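Local coordinates for protein methyltransferase (PDB 1WS6) that probably transfers a methyl group from S-adenosylmethionine to an RNA base, using a Rossmann-like domain, at residues A[34-39]-A[60-65]; A[45-48]-A[54-57]; A[129-134]-A[141-146]. All blocks are in the same frame, centred on the assembly; numbering follows the deposited sequence.

Contact 1 of 3, residues A[34-39]-A[60-65]; sequences YLRLRY and ASEGWE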
loop_
_atom_site.group_PDB
_atom_site.type_symbol
_atom_site.label_atom_id
_atom_site.label_comp_id
_atom_site.label_asym_id
_atom_site.label_seq_id
_atom_site.Cartn_x
_atom_site.Cartn_y
_atom_site.Cartn_z
ATOM N N TYR A 34 3.755 12.874 4.591
ATOM C CA TYR A 34 3.793 13.470 3.265
ATOM C C TYR A 34 2.435 13.412 2.576
ATOM O O TYR A 34 1.957 14.405 2.041
ATOM C CB TYR A 34 4.817 12.739 2.403
ATOM C CG TYR A 34 4.869 13.244 0.984
ATOM C CD1 TYR A 34 5.396 14.499 0.693
ATOM C CD2 TYR A 34 4.361 12.487 -0.063
ATOM C CE1 TYR A 34 5.414 14.985 -0.596
ATOM C CE2 TYR A 34 4.374 12.967 -1.358
ATOM C CZ TYR A 34 4.901 14.217 -1.617
ATOM O OH TYR A 34 4.903 14.711 -2.901
ATOM N N LEU A 35 1.817 12.236 2.596
ATOM C CA LEU A 35 0.529 12.031 1.954
ATOM C C LEU A 35 -0.602 12.917 2.451
ATOM O O LEU A 35 -1.399 13.397 1.650
ATOM C CB LEU A 35 0.119 10.562 2.066
ATOM C CG LEU A 35 0.388 9.694 0.835
ATOM C CD1 LEU A 35 1.585 10.215 0.060
ATOM C CD2 LEU A 35 0.608 8.260 1.283
ATOM N N ARG A 36 -0.701 13.137 3.756
ATOM C CA ARG A 36 -1.783 13.989 4.233
ATOM C C ARG A 36 -1.439 15.451 3.925
ATOM O O ARG A 36 -2.318 16.295 3.765
ATOM C CB ARG A 36 -2.039 13.771 5.730
ATOM C CG ARG A 36 -1.063 14.430 6.681
ATOM C CD ARG A 36 -1.501 14.186 8.136
ATOM N NE ARG A 36 -1.303 12.796 8.528
ATOM C CZ ARG A 36 -0.149 12.310 8.975
ATOM N NH1 ARG A 36 0.900 13.110 9.097
ATOM N NH2 ARG A 36 -0.033 11.026 9.278
ATOM N N LEU A 37 -0.149 15.738 3.809
ATOM C CA LEU A 37 0.299 17.083 3.490
ATOM C C LEU A 37 0.018 17.368 2.010
ATOM O O LEU A 37 -0.412 18.467 1.646
ATOM C CB LEU A 37 1.799 17.214 3.773
ATOM C CG LEU A 37 2.467 18.587 3.665
ATOM C CD1 LEU A 37 2.532 19.050 2.215
ATOM C CD2 LEU A 37 1.691 19.579 4.512
ATOM N N ARG A 38 0.246 16.368 1.161
ATOM C CA ARG A 38 0.038 16.534 -0.269
ATOM C C ARG A 38 -1.391 16.302 -0.742
ATOM O O ARG A 38 -1.797 16.832 -1.773
ATOM C CB ARG A 38 0.991 15.623 -1.051
ATOM C CG ARG A 38 0.758 15.648 -2.557
ATOM C CD ARG A 38 1.974 15.182 -3.356
ATOM N NE ARG A 38 1.665 15.150 -4.784
ATOM C CZ ARG A 38 2.559 14.983 -5.753
ATOM N NH1 ARG A 38 3.841 14.829 -5.463
ATOM N NH2 ARG A 38 2.165 14.973 -7.016
ATOM N N TYR A 39 -2.152 15.522 0.015
ATOM C CA TYR A 39 -3.531 15.207 -0.343
ATOM C C TYR A 39 -4.463 15.417 0.834
ATOM O O TYR A 39 -4.966 14.463 1.427
ATOM C CB TYR A 39 -3.626 13.762 -0.809
ATOM C CG TYR A 39 -2.813 13.486 -2.038
ATOM C CD1 TYR A 39 -3.166 14.038 -3.266
ATOM C CD2 TYR A 39 -1.690 12.678 -1.979
ATOM C CE1 TYR A 39 -2.421 13.790 -4.408
ATOM C CE2 TYR A 39 -0.935 12.421 -3.117
ATOM C CZ TYR A 39 -1.306 12.981 -4.330
ATOM O OH TYR A 39 -0.556 12.727 -5.456
ATOM N N ALA A 60 -6.724 3.806 5.476
ATOM C CA ALA A 60 -8.127 3.804 5.853
ATOM C C ALA A 60 -8.321 4.595 7.129
ATOM O O ALA A 60 -9.232 5.411 7.233
ATOM C CB ALA A 60 -8.612 2.387 6.047
ATOM N N SER A 61 -7.451 4.361 8.100
ATOM C CA SER A 61 -7.539 5.050 9.373
ATOM C C SER A 61 -7.355 6.544 9.208
ATOM O O SER A 61 -7.826 7.329 10.026
ATOM C CB SER A 61 -6.478 4.523 10.339
ATOM O OG SER A 61 -6.520 5.226 11.569
ATOM N N GLU A 62 -6.673 6.944 8.144
ATOM C CA GLU A 62 -6.424 8.355 7.944
ATOM C C GLU A 62 -7.378 9.046 6.993
ATOM O O GLU A 62 -7.107 10.148 6.534
ATOM C CB GLU A 62 -4.967 8.577 7.522
ATOM C CG GLU A 62 -4.005 8.391 8.691
ATOM C CD GLU A 62 -2.555 8.663 8.342
ATOM O OE1 GLU A 62 -2.264 9.670 7.654
ATOM O OE2 GLU A 62 -1.698 7.868 8.782
ATOM N N GLY A 63 -8.503 8.399 6.714
ATOM C CA GLY A 63 -9.496 9.005 5.848
ATOM C C GLY A 63 -9.497 8.638 4.378
ATOM O O GLY A 63 -10.279 9.197 3.610
ATOM N N TRP A 64 -8.630 7.721 3.967
ATOM C CA TRP A 64 -8.597 7.299 2.568
ATOM C C TRP A 64 -9.622 6.201 2.349
ATOM O O TRP A 64 -9.995 5.505 3.289
ATOM C CB TRP A 64 -7.230 6.731 2.198
ATOM C CG TRP A 64 -6.141 7.724 2.201
ATOM C CD1 TRP A 64 -5.422 8.157 3.275
ATOM C CD2 TRP A 64 -5.672 8.460 1.075
ATOM N NE1 TRP A 64 -4.524 9.126 2.882
ATOM C CE2 TRP A 64 -4.665 9.329 1.533
ATOM C CE3 TRP A 64 -6.010 8.473 -0.278
ATOM C CZ2 TRP A 64 -3.996 10.203 0.683
ATOM C CZ3 TRP A 64 -5.348 9.337 -1.116
ATOM C CH2 TRP A 64 -4.353 10.192 -0.637
ATOM N N GLU A 65 -10.079 6.061 1.110
ATOM C CA GLU A 65 -11.016 4.999 0.748
ATOM C C GLU A 65 -10.042 3.924 0.250
ATOM O O GLU A 65 -9.598 3.946 -0.900
ATOM C CB GLU A 65 -11.939 5.454 -0.386
ATOM C CG GLU A 65 -13.137 4.536 -0.604
ATOM C CD GLU A 65 -13.944 4.884 -1.853
ATOM O OE1 GLU A 65 -14.210 6.087 -2.075
ATOM O OE2 GLU A 65 -14.318 3.948 -2.599
#
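A single carboxylate oxygen, Glu62 OE1, takes both donors that Arg36 offers across this contact, and takes the stronger of them from above the carboxylate plane. The setting is a Rossmann-like methyltransferase domain, at the end of the sheet where strands 44-48 and 65-69 begin; here the end of helix 25-38 lies next to the turn leading from helix 54-61 into strand 65-69. That turn is a Schellman motif: Gly63, with positive phi, is its C-prime residue, where any side chain would press on the carbonyl oxygen of Glu62. The motif ends the helix and lets Glu62 and Trp64 both face residues 34-39.

In the salt bridge, Arg36 NH2 donates to Glu62 OE1 over 3.1 Å, while NE adds a weak bond of 3.4 Å to the same oxygen. The guanidinium and carboxylate planes are 30° apart, so this is not the flat two-oxygen pairing. A bend at chi3 (71°) folds the long arginine chain back to reach Glu62, and Asp33 holds NH1 on the helix's own side. Glu62 OE2 lies close to the carboxylate of Glu58, a crowding of like charge that Arg36 would be expected to ease.

Beside the ion pair the contact turns apolar. The indole of Trp64 enters with its benzo edge leading, a broad, flat group suited to pack between the helix end and strand 111-116, where it touches Thr112 and Val113. Leu35 CB approaches Trp64 CZ2 at 4.4 Å. Tyr39, the first residue past its helix, lays its ring obliquely to the indole, the planes 78° apart, while its hydroxyl goes to Gly140 O. The closest touch between the two aromatic side chains is from the tyrosine's methylene: Tyr39 CB sits 3.6 Å from Trp64 CH2.

Contact 2 of 3, residues A[45-48]-A[54-57]; sequences FLDP and AVGL. Unlike the reference sequence in segment 45-48: Pro48 (reference Leu).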
loop_
_atom_site.group_PDB
_atom_site.type_symbol
_atom_site.label_atom_id
_atom_site.label_comp_id
_atom_site.label_asym_id
_atom_site.label_seq_id
_atom_site.Cartn_x
_atom_site.Cartn_y
_atom_site.Cartn_z
ATOM N N PHE A 45 -7.160 4.998 -2.109
ATOM C CA PHE A 45 -5.833 4.425 -1.906
ATOM C C PHE A 45 -5.850 2.945 -2.291
ATOM O O PHE A 45 -6.698 2.191 -1.834
ATOM C CB PHE A 45 -5.450 4.614 -0.427
ATOM C CG PHE A 45 -4.017 4.269 -0.099
ATOM C CD1 PHE A 45 -3.630 2.958 0.117
ATOM C CD2 PHE A 45 -3.068 5.267 0.024
ATOM C CE1 PHE A 45 -2.331 2.654 0.450
ATOM C CE2 PHE A 45 -1.760 4.974 0.358
ATOM C CZ PHE A 45 -1.391 3.668 0.572
ATOM N N LEU A 46 -4.903 2.538 -3.129
ATOM C CA LEU A 46 -4.816 1.160 -3.608
ATOM C C LEU A 46 -3.594 0.485 -3.003
ATOM O O LEU A 46 -2.479 0.998 -3.103
ATOM C CB LEU A 46 -4.696 1.152 -5.142
ATOM C CG LEU A 46 -5.079 -0.090 -5.975
ATOM C CD1 LEU A 46 -4.038 -0.348 -7.059
ATOM C CD2 LEU A 46 -5.211 -1.307 -5.078
ATOM N N ASP A 47 -3.788 -0.664 -2.373
ATOM C CA ASP A 47 -2.662 -1.367 -1.768
ATOM C C ASP A 47 -2.595 -2.825 -2.181
ATOM O O ASP A 47 -3.104 -3.705 -1.489
ATOM C CB ASP A 47 -2.716 -1.258 -0.240
ATOM C CG ASP A 47 -1.619 -2.073 0.455
ATOM O OD1 ASP A 47 -0.589 -2.385 -0.179
ATOM O OD2 ASP A 47 -1.780 -2.392 1.656
ATOM N N PRO A 48 -1.980 -3.096 -3.336
ATOM C CA PRO A 48 -1.822 -4.455 -3.872
ATOM C C PRO A 48 -0.669 -5.064 -3.077
ATOM O O PRO A 48 0.274 -4.356 -2.715
ATOM C CB PRO A 48 -1.460 -4.209 -5.331
ATOM C CG PRO A 48 -0.638 -2.940 -5.244
ATOM C CD PRO A 48 -1.379 -2.090 -4.230
ATOM N N ALA A 54 -0.923 -3.539 7.083
ATOM C CA ALA A 54 -0.270 -2.404 7.734
ATOM C C ALA A 54 -0.424 -1.060 7.018
ATOM O O ALA A 54 -0.899 -0.084 7.600
ATOM C CB ALA A 54 1.199 -2.707 7.949
ATOM N N VAL A 55 -0.036 -1.004 5.752
ATOM C CA VAL A 55 -0.121 0.246 5.014
ATOM C C VAL A 55 -1.535 0.605 4.557
ATOM O O VAL A 55 -1.974 1.741 4.728
ATOM C CB VAL A 55 0.865 0.236 3.808
ATOM C CG1 VAL A 55 0.562 -0.947 2.888
ATOM C CG2 VAL A 55 0.775 1.559 3.052
ATOM N N GLY A 56 -2.260 -0.358 4.000
ATOM C CA GLY A 56 -3.613 -0.080 3.550
ATOM C C GLY A 56 -4.570 0.311 4.678
ATOM O O GLY A 56 -5.472 1.135 4.486
ATOM N N LEU A 57 -4.401 -0.291 5.852
ATOM C CA LEU A 57 -5.268 0.035 6.976
ATOM C C LEU A 57 -4.900 1.403 7.544
ATOM O O LEU A 57 -5.752 2.113 8.097
ATOM C CB LEU A 57 -5.167 -1.038 8.060
ATOM C CG LEU A 57 -5.817 -2.369 7.670
ATOM C CD1 LEU A 57 -5.646 -3.398 8.787
ATOM C CD2 LEU A 57 -7.299 -2.133 7.391
#
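Asp47 and Gly56 bring the backbones of strand 44-48 and helix 54-61 to 5.6 Å between their CA atoms, a close approach of strand to helix at the first crossover of the Rossmann-like sheet. These elements open the beta-alpha-beta unit completed by strand 65-69, and the glycine-rich turn between them resembles the first motif of S-adenosylmethionine-dependent methyltransferases, consistent with a place beside the cofactor site.

Glycine suits position 56 because a CB there would run into Asp47 OD2. Without one, the helix can draw near and offer its amide: Gly56 N gives Asp47 OD2 a weak hydrogen bond of 3.1 Å, bent to 121° at the hydrogen. Asp47 reaches across with CG anti to the backbone N (chi1 175°).

Val55 divides its two methyls between unlike neighbours. CG1 lies beside the Asp47 carboxylate, modelled doubtfully close, whereas CG2 goes to the ring of Phe45. A beta-branched residue can meet both partners at once, and Phe45, buried against Val113 and Phe115 of strand 111-116, supplies the apolar floor under the helix. Its ring also passes Gly56, CE1 lying 4.3 Å from CA, and its far end meets the valine, with Phe45 CZ 3.9 Å from Val55 CG2.

Contact 3 of 3, residues A[129-134]-A[141-146]; sequences GELLAS and GLYVLQ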
loop_
_atom_site.group_PDB
_atom_site.type_symbol
_atom_site.label_atom_id
_atom_site.label_comp_id
_atom_site.label_asym_id
_atom_site.label_seq_id
_atom_site.Cartn_x
_atom_site.Cartn_y
_atom_site.Cartn_z
ATOM N N GLY A 129 6.530 -2.125 -13.010
ATOM C CA GLY A 129 6.236 -1.823 -14.398
ATOM C C GLY A 129 4.787 -2.109 -14.727
ATOM O O GLY A 129 4.129 -1.326 -15.406
ATOM N N GLU A 130 4.284 -3.236 -14.237
ATOM C CA GLU A 130 2.896 -3.625 -14.469
ATOM C C GLU A 130 1.928 -2.647 -13.806
ATOM O O GLU A 130 0.915 -2.268 -14.394
ATOM C CB GLU A 130 2.653 -5.038 -13.932
ATOM C CG GLU A 130 3.358 -6.122 -14.734
ATOM C CD GLU A 130 2.709 -6.370 -16.096
ATOM O OE1 GLU A 130 3.340 -7.057 -16.931
ATOM O OE2 GLU A 130 1.571 -5.894 -16.334
ATOM N N LEU A 131 2.237 -2.242 -12.578
ATOM C CA LEU A 131 1.380 -1.306 -11.859
ATOM C C LEU A 131 1.342 0.009 -12.633
ATOM O O LEU A 131 0.274 0.549 -12.916
ATOM C CB LEU A 131 1.938 -1.045 -10.461
ATOM C CG LEU A 131 0.983 -0.619 -9.340
ATOM C CD1 LEU A 131 1.784 0.144 -8.300
ATOM C CD2 LEU A 131 -0.150 0.242 -9.867
ATOM N N LEU A 132 2.521 0.516 -12.980
ATOM C CA LEU A 132 2.632 1.768 -13.717
ATOM C C LEU A 132 1.875 1.729 -15.042
ATOM O O LEU A 132 1.289 2.727 -15.449
ATOM C CB LEU A 132 4.108 2.090 -13.964
ATOM C CG LEU A 132 4.928 2.110 -12.667
ATOM C CD1 LEU A 132 6.410 2.007 -12.970
ATOM C CD2 LEU A 132 4.612 3.364 -11.885
ATOM N N ALA A 133 1.875 0.575 -15.702
ATOM C CA ALA A 133 1.194 0.424 -16.985
ATOM C C ALA A 133 -0.330 0.339 -16.871
ATOM O O ALA A 133 -1.044 0.679 -17.815
ATOM C CB ALA A 133 1.724 -0.811 -17.709
ATOM N N SER A 134 -0.825 -0.120 -15.722
ATOM C CA SER A 134 -2.262 -0.255 -15.501
ATOM C C SER A 134 -2.972 1.078 -15.672
ATOM O O SER A 134 -4.145 1.115 -16.028
ATOM C CB SER A 134 -2.550 -0.779 -14.088
ATOM O OG SER A 134 -2.451 0.259 -13.122
ATOM N N GLY A 141 -2.196 12.108 -9.067
ATOM C CA GLY A 141 -1.933 11.112 -8.043
ATOM C C GLY A 141 -0.506 10.604 -7.985
ATOM O O GLY A 141 0.382 11.125 -8.660
ATOM N N LEU A 142 -0.299 9.565 -7.180
ATOM C CA LEU A 142 1.018 8.966 -6.992
ATOM C C LEU A 142 1.079 7.453 -7.012
ATOM O O LEU A 142 0.137 6.775 -6.608
ATOM C CB LEU A 142 1.608 9.380 -5.651
ATOM C CG LEU A 142 2.341 10.695 -5.483
ATOM C CD1 LEU A 142 2.813 10.792 -4.042
ATOM C CD2 LEU A 142 3.515 10.761 -6.457
ATOM N N TYR A 143 2.214 6.946 -7.489
ATOM C CA TYR A 143 2.524 5.522 -7.487
ATOM C C TYR A 143 3.703 5.505 -6.524
ATOM O O TYR A 143 4.699 6.199 -6.742
ATOM C CB TYR A 143 3.008 5.000 -8.847
ATOM C CG TYR A 143 1.927 4.766 -9.877
ATOM C CD1 TYR A 143 1.644 5.723 -10.845
ATOM C CD2 TYR A 143 1.182 3.590 -9.878
ATOM C CE1 TYR A 143 0.656 5.519 -11.783
ATOM C CE2 TYR A 143 0.184 3.374 -10.817
ATOM C CZ TYR A 143 -0.073 4.345 -11.765
ATOM O OH TYR A 143 -1.073 4.160 -12.684
ATOM N N VAL A 144 3.583 4.752 -5.443
ATOM C CA VAL A 144 4.661 4.671 -4.477
ATOM C C VAL A 144 5.150 3.238 -4.442
ATOM O O VAL A 144 4.375 2.313 -4.208
ATOM C CB VAL A 144 4.192 5.070 -3.075
ATOM C CG1 VAL A 144 5.352 4.943 -2.095
ATOM C CG2 VAL A 144 3.644 6.497 -3.099
ATOM N N LEU A 145 6.444 3.061 -4.660
ATOM C CA LEU A 145 7.021 1.730 -4.686
ATOM C C LEU A 145 8.046 1.552 -3.560
ATOM O O LEU A 145 8.960 2.364 -3.427
ATOM C CB LEU A 145 7.672 1.523 -6.061
ATOM C CG LEU A 145 6.868 2.181 -7.212
ATOM C CD1 LEU A 145 7.657 2.179 -8.521
ATOM C CD2 LEU A 145 5.549 1.449 -7.397
ATOM N N GLN A 146 7.880 0.523 -2.728
ATOM C CA GLN A 146 8.842 0.271 -1.653
ATOM C C GLN A 146 9.725 -0.876 -2.109
ATOM O O GLN A 146 9.242 -1.833 -2.696
ATOM C CB GLN A 146 8.155 -0.112 -0.339
ATOM C CG GLN A 146 9.158 -0.438 0.769
ATOM C CD GLN A 146 8.511 -0.934 2.059
ATOM O OE1 GLN A 146 8.942 -1.938 2.637
ATOM N NE2 GLN A 146 7.485 -0.223 2.526
#
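The crossover from strand 111-116 through helix 126-134 to strand 141-148, a beta-alpha-beta unit in the second half of the Rossmann-like sheet, is packed here around Tyr143 and the two leucines Leu131 and Leu132. Helix and strand segments run antiparallel, at 172°, with their axes 9.9 Å apart, a separation that side chains from both must fill.

Tyr143 takes the largest share, and the leucines address its ring in two ways. Leu132 CD2 stands over one face, 4.0 Å from the ring centroid and 26° off the normal, a CH-pi contact displaced toward the CG end of the ring. Leu131 instead comes to the edge: its CD2 lies in the ring plane, nearest to Tyr143 CE2. The chi1 of Leu131, -154°, swings the branch away from the backbone N and carries CD1 on to the strand, where Leu131 CD1 lies 4.1 Å from Leu145 CD2. Alternate strand residues Tyr143 and Leu145 thus meet the helix, while Leu142 and Val144 face the other side of the sheet.

The polar groups gather where the helix gives out. Ser134 OG turns back on its own helix and donates to Leu131 O over 2.7 Å, in the carbonyl plane, and it is also bonded to Leu136 N. Tyr143 reaches past the leucines to bond Val137 N through its hydroxyl. A leucine in place of Tyr143 would probably leave the amide of Val137 without its mate and open a gap beneath Leu132.

The helix is therefore held on the strand by apolar and CH-pi contact, and the serine and tyrosine hydroxyls serve the backbone of the turn that follows, which suits an amphipathic tyrosine spanning the buried interface.

Contacts 1 and 2 share helix 54-61, one at its C-terminal end and the other at its start, with centres 11 Å apart. They meet where Trp64 CB packs on Phe45 CB at 3.8 Å and where Glu65 O and Phe45 N, 2.9 Å apart, probably join neighbouring strands by a hydrogen bond. Contact 3 lies on the far half of the same sheet, its centre 13 Å from that of contact 2 and not touching it. Contact 1 does reach contact 3: Tyr34 CE2 is 3.8 Å from Leu142 CD1. Of the three, contact 2 adjoins the probable cofactor-binding turn; contacts 1 and 3 fasten helices on opposite faces of the sheet.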